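Local structure of sulfoquinovosidase (Escherichia coli, 5AEE) at residues G260-T265 with A287-G292; W304-N309 with A332-Y337. The protein hydrolyses sulfoquinovosyl diacylglycerides, and simpler glycosides such as sulfoquinovosyl glycerol, to release sulfoquinovose for bacterial sulfoglycolysis. The protein carries 1 engineered substitution. All blocks are in the same frame, centred on the assembly; numbering follows the deposited sequence.

Interaction 1: residues G260-T265 with A287-G292; sequences GIQGGT and AQDWSG. With NSQ (4-nitrophenyl alpha-D-6-sulfoquinovoside), chain E.
The amide of Q288 joins the neighbouring loop to the bound sugar: its NE2 donates to Q262 OE1 (3.0 Å), while its OE1 accepts from the O4 hydroxyl of the sulfoquinovoside at 2.6 Å. Q262 OE1 lies in the plane of the Q288 amide, yet NE2 reaches it from above the carbonyl plane of Q262, not on a lone pair, the two amide planes standing 77° apart. With its N-H turned to Q262, Q288 presents its carbonyl oxygen to the substrate; Q262 thus probably acts as a second-shell residue, helping to set which way round the amide sits. The NE2 of Q262 is itself held by E538.

Beside this pair, D289 holds the backbone of the other loop at G263. Its OD2 accepts from G263 N at 2.7 Å through the syn lone pair, and OD1 packs against Q262 CA while bonding to the hydroxyl of Y313. G263 and G264 both adopt positive phi, where a side chain would press on the preceding carbonyl. Closer to the barrel, I261 O receives a CA-H...O contact from A287 CA (3.2 Å), and a water links the same oxygen to Q288 N.

Both segments follow parallel barrel strands, 257-260 and 282-286, at their C-terminal ends, where TIM barrels carry their active sites. I261 leans on helix 265-277, and A287 and Q288 pack against strand 329-334.

Interaction 2: residues W304-N309 with A332-Y337; sequences WNWKWN and AYINPY. With NSQ (4-nitrophenyl alpha-D-6-sulfoquinovoside), chain E.
The loop 304-309, with an inverse gamma turn centred on W306, runs past the end of strand 329-334, with W306 CA 6.4 Å from I334 CA. The indole of W306 lies over the strand backbone: I334 CG1 makes a CH-pi contact 3.7 Å from the centroid of the five-membered ring, nearly on its normal, and N335 N sits above the same face, beside CZ2. W306 NE1 donates to Y337 O at 3.0 Å with a bent N-H...O angle of 143°, while CZ3 meets the edge of Y333 at CD1, the two rings lying oblique to each other.

N335 stands between the two indoles. With CG held between its own backbone N and carbonyl carbon (chi1 71°), its amide is set almost perpendicular to both rings, and ND2 lies 3.2 Å above the centre of the W304 ring. That nitrogen also donates to Y333 OH at 3.1 Å, and OD1 accepts from Y337 N in an Asx turn, so both ends of the amide are fixed. Y337 CD2 packs on W304 CZ3 (3.8 Å).

With N335 over its face and Y337 beside it, W304 directs NE1 almost straight, at 174°, to sulfonate oxygen O13 of the substrate (3.0 Å). Y333 OH also bonds to D405, the catalytic nucleophile. The contact therefore takes part in recognition of the anionic sulfonate, which sets sulfoquinovosides apart from ordinary glucosides, and, through Y333, probably helps to position D405.

In the fold
Interactions 1 and 2 follow one another along the chain, their centres about 11 Å apart, and line the same pocket of the TIM-barrel domain. They meet directly: W290 NE1 of interaction 1 lies 2.7 Å from Y333 O of interaction 2, and W290 O lies 2.9 Å from N309 N, both probable hydrogen bonds. Between them they address different parts of the sulfoquinovoside, interaction 1 the O4 hydroxyl and interaction 2 the sulfonate. R301, V302, H537 and Y409 supply further hydrogen bonds to the ligand. N472, the engineered residue at the position of the presumed proton donor, also bonds to the ligand, while interaction 2 adjoins the nucleophile D405.

Interaction 1: residues G260-T265 with A287-G292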
ATOM      1  N   GLY A 260     -12.256  11.998 -11.249  1.00 23.59           N
ATOM      2  CA  GLY A 260     -11.784  11.093 -12.287  1.00 24.34           C
ATOM      3  C   GLY A 260     -12.680  11.160 -13.535  1.00 24.69           C
ATOM      4  O   GLY A 260     -13.877  10.859 -13.491  1.00 26.69           O
ATOM      5  N   ILE A 261     -12.121  11.722 -14.602  1.00 24.63           N
ATOM      6  CA  ILE A 261     -12.825  11.949 -15.856  1.00 26.10           C
ATOM      7  C   ILE A 261     -11.893  11.490 -16.984  1.00 24.32           C
ATOM      8  O   ILE A 261     -10.702  11.651 -16.912  1.00 26.52           O
ATOM      9  CB  ILE A 261     -13.257  13.433 -16.065  1.00 26.74           C
ATOM     10  CG1 ILE A 261     -14.076  13.962 -14.891  1.00 27.70           C
ATOM     11  CG2 ILE A 261     -14.108  13.554 -17.305  1.00 27.58           C
ATOM     12  CD1 ILE A 261     -14.221  15.476 -14.923  1.00 26.87           C
ATOM     13  N   GLN A 262     -12.476  10.889 -18.019  1.00 22.93           N
ATOM     14  CA  GLN A 262     -11.795  10.555 -19.243  1.00 26.19           C
ATOM     15  C   GLN A 262     -12.616  11.104 -20.412  1.00 28.26           C
ATOM     16  O   GLN A 262     -13.787  11.444 -20.224  1.00 29.93           O
ATOM     17  CB  GLN A 262     -11.688   9.029 -19.385  1.00 26.31           C
ATOM     18  CG  GLN A 262     -10.745   8.412 -18.369  1.00 27.55           C
ATOM     19  CD  GLN A 262     -10.561   6.921 -18.564  1.00 29.15           C
ATOM     20  OE1 GLN A 262      -9.552   6.483 -19.066  1.00 34.37           O
ATOM     21  NE2 GLN A 262     -11.540   6.157 -18.170  1.00 31.14           N
ATOM     22  N   GLY A 263     -12.051  11.100 -21.608  1.00 28.78           N
ATOM     23  CA  GLY A 263     -12.834  11.410 -22.810  1.00 28.76           C
ATOM     24  C   GLY A 263     -12.564  12.827 -23.318  1.00 31.03           C
ATOM     25  O   GLY A 263     -13.287  13.340 -24.154  1.00 29.01           O
ATOM     26  N   GLY A 264     -11.593  13.516 -22.751  1.00 27.98           N
ATOM     27  CA  GLY A 264     -11.158  14.784 -23.384  1.00 28.79           C
ATOM     28  C   GLY A 264     -11.555  16.044 -22.704  1.00 25.93           C
ATOM     29  O   GLY A 264     -12.300  16.088 -21.715  1.00 26.88           O
ATOM     30  N   THR A 265     -11.088  17.154 -23.286  1.00 27.67           N
ATOM     31  CA  THR A 265     -11.125  18.398 -22.579  1.00 29.60           C
ATOM     32  C   THR A 265     -12.532  18.869 -22.345  1.00 26.04           C
ATOM     33  O   THR A 265     -12.878  19.321 -21.249  1.00 27.92           O
ATOM     34  CB  THR A 265     -10.343  19.528 -23.363  1.00 30.74           C
ATOM     35  OG1 THR A 265      -9.025  19.035 -23.724  1.00 29.12           O
ATOM     36  CG2 THR A 265     -10.231  20.757 -22.489  1.00 29.73           C
ATOM     37  N   ALA A 287      -7.336  12.998 -15.078  1.00 24.24           N
ATOM     38  CA  ALA A 287      -7.650  12.424 -16.397  1.00 24.62           C
ATOM     39  C   ALA A 287      -6.589  11.494 -16.800  1.00 22.88           C
ATOM     40  O   ALA A 287      -5.594  11.886 -17.377  1.00 21.14           O
ATOM     41  CB  ALA A 287      -7.848  13.523 -17.413  1.00 26.52           C
ATOM     42  N   GLN A 288      -6.783  10.197 -16.505  1.00 21.49           N
ATOM     43  CA  GLN A 288      -5.730   9.267 -16.704  1.00 20.69           C
ATOM     44  C   GLN A 288      -5.439   9.099 -18.223  1.00 22.31           C
ATOM     45  O   GLN A 288      -4.361   8.743 -18.605  1.00 20.70           O
ATOM     46  CB  GLN A 288      -6.067   7.860 -16.079  1.00 20.22           C
ATOM     47  CG  GLN A 288      -7.297   7.202 -16.657  1.00 22.95           C
ATOM     48  CD  GLN A 288      -7.342   5.753 -16.180  1.00 22.93           C
ATOM     49  OE1 GLN A 288      -6.634   5.374 -15.216  1.00 23.78           O
ATOM     50  NE2 GLN A 288      -8.113   4.937 -16.867  1.00 30.40           N
ATOM     51  N   ASP A 289      -6.428   9.398 -19.075  1.00 23.25           N
ATOM     52  CA  ASP A 289      -6.293   9.256 -20.516  1.00 21.73           C
ATOM     53  C   ASP A 289      -5.686  10.549 -21.166  1.00 26.46           C
ATOM     54  O   ASP A 289      -5.828  10.716 -22.374  1.00 24.15           O
ATOM     55  CB  ASP A 289      -7.639   8.938 -21.136  1.00 22.20           C
ATOM     56  CG  ASP A 289      -8.664  10.070 -21.072  1.00 22.78           C
ATOM     57  OD1 ASP A 289      -8.775  10.814 -20.078  1.00 25.66           O
ATOM     58  OD2 ASP A 289      -9.587  10.094 -21.981  1.00 26.19           O
ATOM     59  N   TRP A 290      -4.973  11.354 -20.359  1.00 23.51           N
ATOM     60  CA  TRP A 290      -4.310  12.585 -20.861  1.00 25.43           C
ATOM     61  C   TRP A 290      -3.375  12.274 -22.089  1.00 26.00           C
ATOM     62  O   TRP A 290      -3.164  13.113 -22.962  1.00 22.91           O
ATOM     63  CB  TRP A 290      -3.525  13.184 -19.755  1.00 25.90           C
ATOM     64  CG  TRP A 290      -2.301  12.409 -19.374  1.00 23.56           C
ATOM     65  CD1 TRP A 290      -2.224  11.166 -18.823  1.00 25.09           C
ATOM     66  CD2 TRP A 290      -0.985  12.831 -19.587  1.00 23.73           C
ATOM     67  NE1 TRP A 290      -0.938  10.813 -18.627  1.00 27.36           N
ATOM     68  CE2 TRP A 290      -0.140  11.814 -19.101  1.00 24.51           C
ATOM     69  CE3 TRP A 290      -0.421  13.993 -20.141  1.00 24.56           C
ATOM     70  CZ2 TRP A 290       1.244  11.899 -19.161  1.00 25.92           C
ATOM     71  CZ3 TRP A 290       0.960  14.093 -20.203  1.00 23.96           C
ATOM     72  CH2 TRP A 290       1.773  13.055 -19.694  1.00 26.20           C
ATOM     73  N   SER A 291      -2.852  11.035 -22.136  1.00 23.93           N
ATOM     74  CA  SER A 291      -1.958  10.533 -23.156  1.00 23.50           C
ATOM     75  C   SER A 291      -2.595   9.734 -24.295  1.00 23.70           C
ATOM     76  O   SER A 291      -1.897   9.312 -25.240  1.00 27.88           O
ATOM     77  CB  SER A 291      -0.910   9.653 -22.464  1.00 25.41           C
ATOM     78  OG  SER A 291      -1.549   8.670 -21.690  1.00 26.13           O
ATOM     79  N   GLY A 292      -3.907   9.560 -24.249  1.00 24.69           N
ATOM     80  CA  GLY A 292      -4.654   8.726 -25.176  1.00 24.65           C
ATOM     81  C   GLY A 292      -5.246   7.522 -24.482  1.00 27.78           C
ATOM     82  O   GLY A 292      -4.835   7.169 -23.368  1.00 28.41           O
TER
HETATM   83  O12 NSQ E1681      -3.600   0.062 -17.001  1.00 24.72           O
HETATM   84  S10 NSQ E1681      -4.512   1.180 -17.341  1.00 25.37           S
HETATM   85  O13 NSQ E1681      -4.063   2.142 -18.372  1.00 25.85           O
HETATM   86  O11 NSQ E1681      -5.828   0.604 -17.615  1.00 23.56           O
HETATM   87  C6  NSQ E1681      -4.688   2.194 -15.962  1.00 25.59           C
HETATM   88  C5  NSQ E1681      -5.259   1.536 -14.713  1.00 25.03           C
HETATM   89  O5  NSQ E1681      -4.143   0.749 -14.187  1.00 23.14           O
HETATM   90  C1  NSQ E1681      -4.291   0.201 -12.912  1.00 27.15           C
HETATM   91  C2  NSQ E1681      -4.743   1.264 -11.886  1.00 25.96           C
HETATM   92  O2  NSQ E1681      -4.833   0.607 -10.653  1.00 23.30           O
HETATM   93  C3  NSQ E1681      -6.025   1.904 -12.373  1.00 24.84           C
HETATM   94  O3  NSQ E1681      -6.520   2.873 -11.474  1.00 25.41           O
HETATM   95  C4  NSQ E1681      -5.823   2.564 -13.717  1.00 26.12           C
HETATM   96  O4  NSQ E1681      -7.108   3.084 -14.176  1.00 25.75           O
HETATM   97  O1  NSQ E1681      -5.277  -0.815 -13.081  1.00 31.37           O
HETATM   98  C25 NSQ E1681      -4.881  -1.945 -13.681  1.00 32.64           C
HETATM   99  C26 NSQ E1681      -3.857  -2.712 -13.100  1.00 32.08           C
HETATM  100  C27 NSQ E1681      -3.427  -3.821 -13.765  1.00 33.42           C
HETATM  101  C28 NSQ E1681      -4.050  -4.211 -14.946  1.00 33.94           C
HETATM  102  N32 NSQ E1681      -3.536  -5.335 -15.622  1.00 45.13           N
HETATM  103  O33 NSQ E1681      -3.809  -5.479 -16.849  1.00 47.76           O
HETATM  104  O34 NSQ E1681      -2.658  -6.076 -15.056  1.00 48.37           O
HETATM  105  C29 NSQ E1681      -5.046  -3.414 -15.502  1.00 34.77           C
HETATM  106  C30 NSQ E1681      -5.476  -2.268 -14.859  1.00 32.78           C
HETATM  107  O   HOH W   1      -9.209   9.533 -14.944  1.00 24.44           O

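Interaction 2: residues W304-N309 with A332-Y337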
ATOM      1  N   TRP A 304      -0.131   3.961 -23.078  1.00 21.43           N
ATOM      2  CA  TRP A 304       1.137   4.109 -22.275  1.00 22.42           C
ATOM      3  C   TRP A 304       2.344   4.724 -22.956  1.00 25.54           C
ATOM      4  O   TRP A 304       3.453   4.151 -23.080  1.00 29.34           O
ATOM      5  CB  TRP A 304       1.526   2.790 -21.606  1.00 22.22           C
ATOM      6  CG  TRP A 304       0.568   2.192 -20.683  1.00 23.33           C
ATOM      7  CD1 TRP A 304      -0.700   2.613 -20.338  1.00 23.95           C
ATOM      8  CD2 TRP A 304       0.763   0.981 -19.983  1.00 25.78           C
ATOM      9  NE1 TRP A 304      -1.262   1.747 -19.439  1.00 25.69           N
ATOM     10  CE2 TRP A 304      -0.391   0.743 -19.202  1.00 24.60           C
ATOM     11  CE3 TRP A 304       1.821   0.107 -19.896  1.00 26.46           C
ATOM     12  CZ2 TRP A 304      -0.536  -0.352 -18.406  1.00 27.90           C
ATOM     13  CZ3 TRP A 304       1.678  -0.995 -19.074  1.00 26.55           C
ATOM     14  CH2 TRP A 304       0.526  -1.193 -18.322  1.00 29.94           C
ATOM     15  N   ASN A 305       2.182   5.996 -23.301  1.00 27.51           N
ATOM     16  CA  ASN A 305       3.221   6.788 -23.850  1.00 26.09           C
ATOM     17  C   ASN A 305       2.992   8.162 -23.283  1.00 29.01           C
ATOM     18  O   ASN A 305       1.979   8.819 -23.591  1.00 31.39           O
ATOM     19  CB  ASN A 305       3.133   6.802 -25.381  1.00 29.84           C
ATOM     20  CG  ASN A 305       4.365   7.396 -25.998  1.00 34.08           C
ATOM     21  OD1 ASN A 305       5.472   6.831 -25.921  1.00 34.04           O
ATOM     22  ND2 ASN A 305       4.209   8.593 -26.531  1.00 39.54           N
ATOM     23  N   TRP A 306       3.951   8.591 -22.485  1.00 25.19           N
ATOM     24  CA  TRP A 306       3.753   9.603 -21.475  1.00 25.48           C
ATOM     25  C   TRP A 306       4.007  10.965 -22.040  1.00 24.97           C
ATOM     26  O   TRP A 306       4.908  11.646 -21.642  1.00 25.00           O
ATOM     27  CB  TRP A 306       4.631   9.341 -20.290  1.00 22.83           C
ATOM     28  CG  TRP A 306       4.493   7.861 -19.880  1.00 22.55           C
ATOM     29  CD1 TRP A 306       5.521   6.992 -19.736  1.00 25.25           C
ATOM     30  CD2 TRP A 306       3.309   7.136 -19.601  1.00 23.92           C
ATOM     31  NE1 TRP A 306       5.067   5.764 -19.375  1.00 25.00           N
ATOM     32  CE2 TRP A 306       3.700   5.829 -19.265  1.00 25.40           C
ATOM     33  CE3 TRP A 306       1.949   7.459 -19.554  1.00 26.07           C
ATOM     34  CZ2 TRP A 306       2.798   4.849 -18.977  1.00 27.13           C
ATOM     35  CZ3 TRP A 306       1.046   6.466 -19.230  1.00 25.26           C
ATOM     36  CH2 TRP A 306       1.457   5.200 -18.942  1.00 26.02           C
ATOM     37  N   LYS A 307       3.064  11.379 -22.879  1.00 26.93           N
ATOM     38  CA  LYS A 307       3.101  12.682 -23.501  1.00 29.29           C
ATOM     39  C   LYS A 307       1.663  13.097 -23.700  1.00 27.39           C
ATOM     40  O   LYS A 307       0.828  12.310 -24.076  1.00 25.12           O
ATOM     41  CB  LYS A 307       3.810  12.480 -24.852  1.00 35.77           C
ATOM     42  CG  LYS A 307       4.097  13.724 -25.637  1.00 50.20           C
ATOM     43  CD  LYS A 307       4.633  13.310 -27.019  1.00 62.91           C
ATOM     44  CE  LYS A 307       4.071  14.164 -28.162  1.00 70.22           C
ATOM     45  NZ  LYS A 307       4.451  15.609 -28.119  1.00 71.79           N
ATOM     46  N   TRP A 308       1.377  14.352 -23.485  1.00 27.05           N
ATOM     47  CA  TRP A 308       0.067  14.911 -23.677  1.00 23.02           C
ATOM     48  C   TRP A 308      -0.374  14.625 -25.098  1.00 26.77           C
ATOM     49  O   TRP A 308       0.341  14.969 -26.072  1.00 27.42           O
ATOM     50  CB  TRP A 308       0.166  16.422 -23.447  1.00 23.56           C
ATOM     51  CG  TRP A 308      -0.967  17.253 -23.948  1.00 22.11           C
ATOM     52  CD1 TRP A 308      -2.283  16.928 -23.969  1.00 22.29           C
ATOM     53  CD2 TRP A 308      -0.883  18.570 -24.475  1.00 22.18           C
ATOM     54  NE1 TRP A 308      -3.029  17.937 -24.458  1.00 23.58           N
ATOM     55  CE2 TRP A 308      -2.203  18.957 -24.820  1.00 22.41           C
ATOM     56  CE3 TRP A 308       0.141  19.437 -24.691  1.00 23.13           C
ATOM     57  CZ2 TRP A 308      -2.506  20.214 -25.329  1.00 23.96           C
ATOM     58  CZ3 TRP A 308      -0.151  20.708 -25.234  1.00 23.13           C
ATOM     59  CH2 TRP A 308      -1.449  21.048 -25.558  1.00 24.71           C
ATOM     60  N   ASN A 309      -1.568  14.064 -25.225  1.00 26.18           N
ATOM     61  CA  ASN A 309      -2.230  13.824 -26.496  1.00 26.07           C
ATOM     62  C   ASN A 309      -3.162  15.000 -26.785  1.00 25.89           C
ATOM     63  O   ASN A 309      -4.245  15.107 -26.237  1.00 25.54           O
ATOM     64  CB  ASN A 309      -2.924  12.457 -26.449  1.00 28.94           C
ATOM     65  CG  ASN A 309      -3.690  12.148 -27.741  1.00 32.61           C
ATOM     66  OD1 ASN A 309      -4.319  13.028 -28.352  1.00 34.42           O
ATOM     67  ND2 ASN A 309      -3.607  10.900 -28.163  1.00 34.36           N
ATOM     68  N   ALA A 332      -2.613  13.696 -13.868  1.00 19.71           N
ATOM     69  CA  ALA A 332      -2.435  12.804 -15.024  1.00 20.66           C
ATOM     70  C   ALA A 332      -2.111  11.355 -14.554  1.00 22.23           C
ATOM     71  O   ALA A 332      -2.469  10.997 -13.443  1.00 23.23           O
ATOM     72  CB  ALA A 332      -1.444  13.353 -15.974  1.00 24.24           C
ATOM     73  N   TYR A 333      -1.394  10.596 -15.353  1.00 22.51           N
ATOM     74  CA  TYR A 333      -1.171   9.158 -15.128  1.00 22.92           C
ATOM     75  C   TYR A 333       0.196   8.821 -15.780  1.00 26.54           C
ATOM     76  O   TYR A 333       0.506   9.225 -16.928  1.00 26.44           O
ATOM     77  CB  TYR A 333      -2.284   8.334 -15.770  1.00 20.73           C
ATOM     78  CG  TYR A 333      -2.048   6.826 -15.618  1.00 22.40           C
ATOM     79  CD1 TYR A 333      -1.204   6.144 -16.512  1.00 24.13           C
ATOM     80  CD2 TYR A 333      -2.588   6.115 -14.616  1.00 22.08           C
ATOM     81  CE1 TYR A 333      -0.954   4.793 -16.353  1.00 23.04           C
ATOM     82  CE2 TYR A 333      -2.335   4.707 -14.459  1.00 21.02           C
ATOM     83  CZ  TYR A 333      -1.489   4.094 -15.319  1.00 21.54           C
ATOM     84  OH  TYR A 333      -1.197   2.742 -15.246  1.00 26.56           O
ATOM     85  N   ILE A 334       0.997   8.048 -15.074  1.00 25.07           N
ATOM     86  CA  ILE A 334       2.282   7.534 -15.652  1.00 22.89           C
ATOM     87  C   ILE A 334       2.559   6.234 -14.921  1.00 24.28           C
ATOM     88  O   ILE A 334       2.150   6.085 -13.771  1.00 23.11           O
ATOM     89  CB  ILE A 334       3.431   8.545 -15.486  1.00 24.44           C
ATOM     90  CG1 ILE A 334       4.721   8.089 -16.191  1.00 25.32           C
ATOM     91  CG2 ILE A 334       3.632   8.901 -14.024  1.00 26.27           C
ATOM     92  CD1 ILE A 334       5.694   9.220 -16.511  1.00 24.60           C
ATOM     93  N   ASN A 335       3.121   5.280 -15.642  1.00 23.39           N
ATOM     94  CA  ASN A 335       3.726   4.127 -15.027  1.00 22.25           C
ATOM     95  C   ASN A 335       5.162   3.958 -15.556  1.00 22.67           C
ATOM     96  O   ASN A 335       5.556   4.665 -16.434  1.00 23.31           O
ATOM     97  CB  ASN A 335       2.803   2.934 -15.104  1.00 18.36           C
ATOM     98  CG  ASN A 335       2.643   2.362 -16.484  1.00 21.90           C
ATOM     99  OD1 ASN A 335       3.594   2.074 -17.198  1.00 22.73           O
ATOM    100  ND2 ASN A 335       1.356   2.181 -16.885  1.00 24.16           N
ATOM    101  N   PRO A 336       5.923   2.992 -15.049  1.00 24.98           N
ATOM    102  CA  PRO A 336       7.293   2.951 -15.482  1.00 26.10           C
ATOM    103  C   PRO A 336       7.543   1.960 -16.670  1.00 25.18           C
ATOM    104  O   PRO A 336       8.659   1.444 -16.851  1.00 26.98           O
ATOM    105  CB  PRO A 336       8.024   2.500 -14.225  1.00 24.25           C
ATOM    106  CG  PRO A 336       7.080   1.572 -13.593  1.00 26.65           C
ATOM    107  CD  PRO A 336       5.652   1.974 -14.046  1.00 26.10           C
ATOM    108  N   TYR A 337       6.498   1.708 -17.422  1.00 23.43           N
ATOM    109  CA  TYR A 337       6.542   0.916 -18.601  1.00 24.51           C
ATOM    110  C   TYR A 337       6.243   1.805 -19.760  1.00 27.10           C
ATOM    111  O   TYR A 337       5.719   2.889 -19.561  1.00 29.57           O
ATOM    112  CB  TYR A 337       5.591  -0.280 -18.471  1.00 27.05           C
ATOM    113  CG  TYR A 337       5.635  -0.948 -17.121  1.00 29.39           C
ATOM    114  CD1 TYR A 337       6.851  -1.189 -16.456  1.00 34.36           C
ATOM    115  CD2 TYR A 337       4.444  -1.290 -16.441  1.00 31.16           C
ATOM    116  CE1 TYR A 337       6.878  -1.806 -15.183  1.00 33.42           C
ATOM    117  CE2 TYR A 337       4.475  -1.929 -15.198  1.00 32.04           C
ATOM    118  CZ  TYR A 337       5.699  -2.144 -14.530  1.00 33.51           C
ATOM    119  OH  TYR A 337       5.763  -2.756 -13.243  1.00 29.24           O
TER
HETATM  120  O12 NSQ E1681      -3.600   0.062 -17.001  1.00 24.72           O
HETATM  121  S10 NSQ E1681      -4.512   1.180 -17.341  1.00 25.37           S
HETATM  122  O13 NSQ E1681      -4.063   2.142 -18.372  1.00 25.85           O
HETATM  123  O11 NSQ E1681      -5.828   0.604 -17.615  1.00 23.56           O
HETATM  124  C6  NSQ E1681      -4.688   2.194 -15.962  1.00 25.59           C
HETATM  125  C5  NSQ E1681      -5.259   1.536 -14.713  1.00 25.03           C
HETATM  126  O5  NSQ E1681      -4.143   0.749 -14.187  1.00 23.14           O
HETATM  127  C1  NSQ E1681      -4.291   0.201 -12.912  1.00 27.15           C
HETATM  128  C2  NSQ E1681      -4.743   1.264 -11.886  1.00 25.96           C
HETATM  129  O2  NSQ E1681      -4.833   0.607 -10.653  1.00 23.30           O
HETATM  130  C3  NSQ E1681      -6.025   1.904 -12.373  1.00 24.84           C
HETATM  131  O3  NSQ E1681      -6.520   2.873 -11.474  1.00 25.41           O
HETATM  132  C4  NSQ E1681      -5.823   2.564 -13.717  1.00 26.12           C
HETATM  133  O4  NSQ E1681      -7.108   3.084 -14.176  1.00 25.75           O
HETATM  134  O1  NSQ E1681      -5.277  -0.815 -13.081  1.00 31.37           O
HETATM  135  C25 NSQ E1681      -4.881  -1.945 -13.681  1.00 32.64           C
HETATM  136  C26 NSQ E1681      -3.857  -2.712 -13.100  1.00 32.08           C
HETATM  137  C27 NSQ E1681      -3.427  -3.821 -13.765  1.00 33.42           C
HETATM  138  C28 NSQ E1681      -4.050  -4.211 -14.946  1.00 33.94           C
HETATM  139  N32 NSQ E1681      -3.536  -5.335 -15.622  1.00 45.13           N
HETATM  140  O33 NSQ E1681      -3.809  -5.479 -16.849  1.00 47.76           O
HETATM  141  O34 NSQ E1681      -2.658  -6.076 -15.056  1.00 48.37           O
HETATM  142  C29 NSQ E1681      -5.046  -3.414 -15.502  1.00 34.77           C
HETATM  143  C30 NSQ E1681      -5.476  -2.268 -14.859  1.00 32.78           C